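Local coordinates for protein phosphoribosyltransferase (Thermus thermophilus, PDB 1WD5) that is of experimentally unproven function but probably acts as a phosphoribosyltransferase, a glycosyltransferase of the type I family, at residues P80-Y85 against S89-E94. Sequence-based numbering, arbitrary orientation.
Sequences PYALRY and SYLERE
Leu91 reaches from the start of a long helix to the methyl of Ala82 and a branch of Leu83, joining the turn at 82-85 to the first turns of helix 88-112. The contact lies about 23 Å from the centre of the chain in this predicted type I phosphoribosyltransferase fold, where the chain leaves strand 76-78 at the edge of the mixed sheet, passes through a weakly bonded helical turn at 82-85 and enters helix 88-112. One methyl does all the bridging: CD1 of Leu91 lies 3.8 Å from CD2 of Leu83 and 4.2 Å from CB of Ala82. The two leucine side chains cross at about a right angle and meet through one methyl of each. In Leu91, CB already points at the turn, and with CG anti to the carbonyl carbon and beside the backbone N (chi1 -67°), a torsion common in helices, CD1 is brought to Leu83 and Ala82. Leu83 has nearly the same torsions, but its CB does not point straight at the long helix, and it is CD2 that closes the distance. Ala82 suits this buried place because its one compact methyl, aimed at Leu91, meets CD1 without a longer side chain; the CA atoms of Ala82 and Leu91 are 8.3 Å apart. Leu91 is buried too, and its side chain also touches Leu67 of strand 66-71 and Leu78 of strand 76-78, so the contact borders the sheet. Leu83, more exposed, rests also on Gln88. The surface shared is small, about 100 Å², and purely apolar. Nearby, Tyr90 OH is hydrogen-bonded to Gly58 O, and Asp87 OD2 accepts from Tyr90 N near the helix start. Within the turn, Tyr85 N donates to Ala82 O at 3.0 Å.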
ATOM      1  N   PRO A  80       4.602  -7.821 -17.490  1.00 21.56           N
ATOM      2  CA  PRO A  80       4.684  -8.393 -18.842  1.00 21.87           C
ATOM      3  C   PRO A  80       6.003  -8.175 -19.586  1.00 21.82           C
ATOM      4  O   PRO A  80       6.366  -8.959 -20.460  1.00 21.59           O
ATOM      5  CB  PRO A  80       3.508  -7.731 -19.568  1.00 22.38           C
ATOM      6  CG  PRO A  80       2.523  -7.474 -18.457  1.00 23.52           C
ATOM      7  CD  PRO A  80       3.421  -6.948 -17.364  1.00 21.62           C
ATOM      8  N   TYR A  81       6.717  -7.116 -19.232  1.00 21.53           N
ATOM      9  CA  TYR A  81       7.966  -6.780 -19.898  1.00 20.11           C
ATOM     10  C   TYR A  81       9.239  -7.142 -19.135  1.00 19.78           C
ATOM     11  O   TYR A  81      10.341  -6.851 -19.597  1.00 19.18           O
ATOM     12  CB  TYR A  81       7.958  -5.285 -20.203  1.00 20.69           C
ATOM     13  CG  TYR A  81       7.563  -4.440 -19.005  1.00 22.22           C
ATOM     14  CD1 TYR A  81       8.481  -4.151 -17.994  1.00 22.76           C
ATOM     15  CD2 TYR A  81       6.264  -3.941 -18.876  1.00 21.64           C
ATOM     16  CE1 TYR A  81       8.118  -3.382 -16.886  1.00 23.91           C
ATOM     17  CE2 TYR A  81       5.889  -3.173 -17.773  1.00 22.65           C
ATOM     18  CZ  TYR A  81       6.821  -2.897 -16.784  1.00 23.37           C
ATOM     19  OH  TYR A  81       6.466  -2.125 -15.703  1.00 25.40           O
ATOM     20  N   ALA A  82       9.092  -7.780 -17.980  1.00 18.88           N
ATOM     21  CA  ALA A  82      10.244  -8.144 -17.159  1.00 17.43           C
ATOM     22  C   ALA A  82      11.383  -8.822 -17.916  1.00 18.84           C
ATOM     23  O   ALA A  82      12.537  -8.389 -17.835  1.00 16.73           O
ATOM     24  CB  ALA A  82       9.802  -9.031 -16.002  1.00 16.37           C
ATOM     25  N   LEU A  83      11.067  -9.884 -18.649  1.00 18.71           N
ATOM     26  CA  LEU A  83      12.099 -10.611 -19.384  1.00 20.13           C
ATOM     27  C   LEU A  83      12.749  -9.815 -20.512  1.00 20.25           C
ATOM     28  O   LEU A  83      13.772 -10.231 -21.060  1.00 20.62           O
ATOM     29  CB  LEU A  83      11.528 -11.924 -19.925  1.00 20.98           C
ATOM     30  CG  LEU A  83      11.119 -12.905 -18.824  1.00 22.81           C
ATOM     31  CD1 LEU A  83      10.459 -14.139 -19.436  1.00 24.99           C
ATOM     32  CD2 LEU A  83      12.356 -13.297 -18.021  1.00 22.84           C
ATOM     33  N   ARG A  84      12.165  -8.673 -20.863  1.00 20.51           N
ATOM     34  CA  ARG A  84      12.735  -7.846 -21.922  1.00 19.64           C
ATOM     35  C   ARG A  84      13.813  -6.936 -21.350  1.00 21.21           C
ATOM     36  O   ARG A  84      14.575  -6.321 -22.097  1.00 21.25           O
ATOM     37  CB  ARG A  84      11.648  -7.011 -22.615  1.00 18.77           C
ATOM     38  CG  ARG A  84      10.756  -7.829 -23.542  1.00 17.87           C
ATOM     39  CD  ARG A  84      10.067  -6.953 -24.580  1.00 17.95           C
ATOM     40  NE  ARG A  84       8.918  -6.232 -24.046  1.00 18.65           N
ATOM     41  CZ  ARG A  84       7.719  -6.770 -23.851  1.00 17.43           C
ATOM     42  NH1 ARG A  84       7.498  -8.043 -24.146  1.00 17.77           N
ATOM     43  NH2 ARG A  84       6.736  -6.031 -23.363  1.00 20.63           N
ATOM     44  N   TYR A  85      13.880  -6.865 -20.021  1.00 20.17           N
ATOM     45  CA  TYR A  85      14.877  -6.036 -19.345  1.00 21.01           C
ATOM     46  C   TYR A  85      15.887  -6.850 -18.542  1.00 21.41           C
ATOM     47  O   TYR A  85      16.918  -6.327 -18.123  1.00 21.72           O
ATOM     48  CB  TYR A  85      14.208  -5.048 -18.388  1.00 20.42           C
ATOM     49  CG  TYR A  85      13.520  -3.886 -19.053  1.00 20.41           C
ATOM     50  CD1 TYR A  85      12.176  -3.958 -19.415  1.00 19.08           C
ATOM     51  CD2 TYR A  85      14.210  -2.703 -19.302  1.00 19.92           C
ATOM     52  CE1 TYR A  85      11.533  -2.871 -20.005  1.00 20.87           C
ATOM     53  CE2 TYR A  85      13.582  -1.617 -19.892  1.00 21.62           C
ATOM     54  CZ  TYR A  85      12.242  -1.705 -20.239  1.00 20.38           C
ATOM     55  OH  TYR A  85      11.614  -0.620 -20.805  1.00 21.20           O
ATOM     56  N   SER A  89      17.346 -15.638 -14.238  1.00 19.47           N
ATOM     57  CA  SER A  89      18.227 -15.831 -13.088  1.00 20.65           C
ATOM     58  C   SER A  89      18.413 -14.543 -12.282  1.00 19.73           C
ATOM     59  O   SER A  89      18.463 -14.584 -11.052  1.00 20.53           O
ATOM     60  CB  SER A  89      19.589 -16.377 -13.534  1.00 20.75           C
ATOM     61  OG  SER A  89      20.393 -15.360 -14.095  1.00 27.26           O
ATOM     62  N   TYR A  90      18.517 -13.402 -12.960  1.00 18.63           N
ATOM     63  CA  TYR A  90      18.660 -12.134 -12.244  1.00 18.36           C
ATOM     64  C   TYR A  90      17.395 -11.903 -11.426  1.00 18.41           C
ATOM     65  O   TYR A  90      17.452 -11.595 -10.234  1.00 18.32           O
ATOM     66  CB  TYR A  90      18.831 -10.954 -13.202  1.00 18.44           C
ATOM     67  CG  TYR A  90      18.618  -9.621 -12.512  1.00 19.69           C
ATOM     68  CD1 TYR A  90      19.645  -9.006 -11.791  1.00 20.31           C
ATOM     69  CD2 TYR A  90      17.360  -9.017 -12.506  1.00 18.75           C
ATOM     70  CE1 TYR A  90      19.417  -7.826 -11.076  1.00 19.23           C
ATOM     71  CE2 TYR A  90      17.120  -7.848 -11.799  1.00 18.37           C
ATOM     72  CZ  TYR A  90      18.146  -7.257 -11.086  1.00 20.42           C
ATOM     73  OH  TYR A  90      17.890  -6.102 -10.385  1.00 16.86           O
ATOM     74  N   LEU A  91      16.250 -12.046 -12.086  1.00 17.58           N
ATOM     75  CA  LEU A  91      14.966 -11.854 -11.430  1.00 16.70           C
ATOM     76  C   LEU A  91      14.864 -12.715 -10.172  1.00 16.69           C
ATOM     77  O   LEU A  91      14.322 -12.280  -9.156  1.00 15.54           O
ATOM     78  CB  LEU A  91      13.827 -12.191 -12.399  1.00 14.95           C
ATOM     79  CG  LEU A  91      13.668 -11.258 -13.607  1.00 13.86           C
ATOM     80  CD1 LEU A  91      12.568 -11.784 -14.502  1.00 14.67           C
ATOM     81  CD2 LEU A  91      13.340  -9.838 -13.147  1.00 14.20           C
ATOM     82  N   GLU A  92      15.388 -13.936 -10.240  1.00 17.43           N
ATOM     83  CA  GLU A  92      15.350 -14.836  -9.093  1.00 18.06           C
ATOM     84  C   GLU A  92      16.288 -14.351  -7.982  1.00 17.97           C
ATOM     85  O   GLU A  92      15.970 -14.484  -6.800  1.00 17.23           O
ATOM     86  CB  GLU A  92      15.741 -16.259  -9.505  1.00 20.17           C
ATOM     87  CG  GLU A  92      14.753 -16.970 -10.419  1.00 23.65           C
ATOM     88  CD  GLU A  92      13.352 -17.053  -9.836  1.00 27.44           C
ATOM     89  OE1 GLU A  92      13.222 -17.200  -8.601  1.00 28.40           O
ATOM     90  OE2 GLU A  92      12.377 -16.984 -10.617  1.00 29.77           O
ATOM     91  N   ARG A  93      17.440 -13.798  -8.362  1.00 17.35           N
ATOM     92  CA  ARG A  93      18.394 -13.293  -7.378  1.00 17.60           C
ATOM     93  C   ARG A  93      17.819 -12.060  -6.688  1.00 17.18           C
ATOM     94  O   ARG A  93      17.867 -11.945  -5.464  1.00 15.93           O
ATOM     95  CB  ARG A  93      19.735 -12.924  -8.033  1.00 16.54           C
ATOM     96  CG  ARG A  93      20.543 -14.110  -8.579  1.00 18.32           C
ATOM     97  CD  ARG A  93      22.007 -13.723  -8.819  1.00 16.84           C
ATOM     98  NE  ARG A  93      22.164 -12.683  -9.834  1.00 16.14           N
ATOM     99  CZ  ARG A  93      22.172 -12.910 -11.145  1.00 15.29           C
ATOM    100  NH1 ARG A  93      22.039 -14.146 -11.608  1.00 15.57           N
ATOM    101  NH2 ARG A  93      22.295 -11.899 -11.994  1.00 16.16           N
ATOM    102  N   GLU A  94      17.279 -11.139  -7.478  1.00 17.21           N
ATOM    103  CA  GLU A  94      16.695  -9.919  -6.930  1.00 17.16           C
ATOM    104  C   GLU A  94      15.511 -10.257  -6.022  1.00 16.67           C
ATOM    105  O   GLU A  94      15.364  -9.680  -4.947  1.00 16.26           O
ATOM    106  CB  GLU A  94      16.246  -8.991  -8.060  1.00 16.39           C
ATOM    107  CG  GLU A  94      15.390  -7.794  -7.612  1.00 21.93           C
ATOM    108  CD  GLU A  94      16.185  -6.676  -6.943  1.00 25.32           C
ATOM    109  OE1 GLU A  94      17.387  -6.873  -6.651  1.00 25.38           O
ATOM    110  OE2 GLU A  94      15.592  -5.596  -6.705  1.00 24.38           O
TER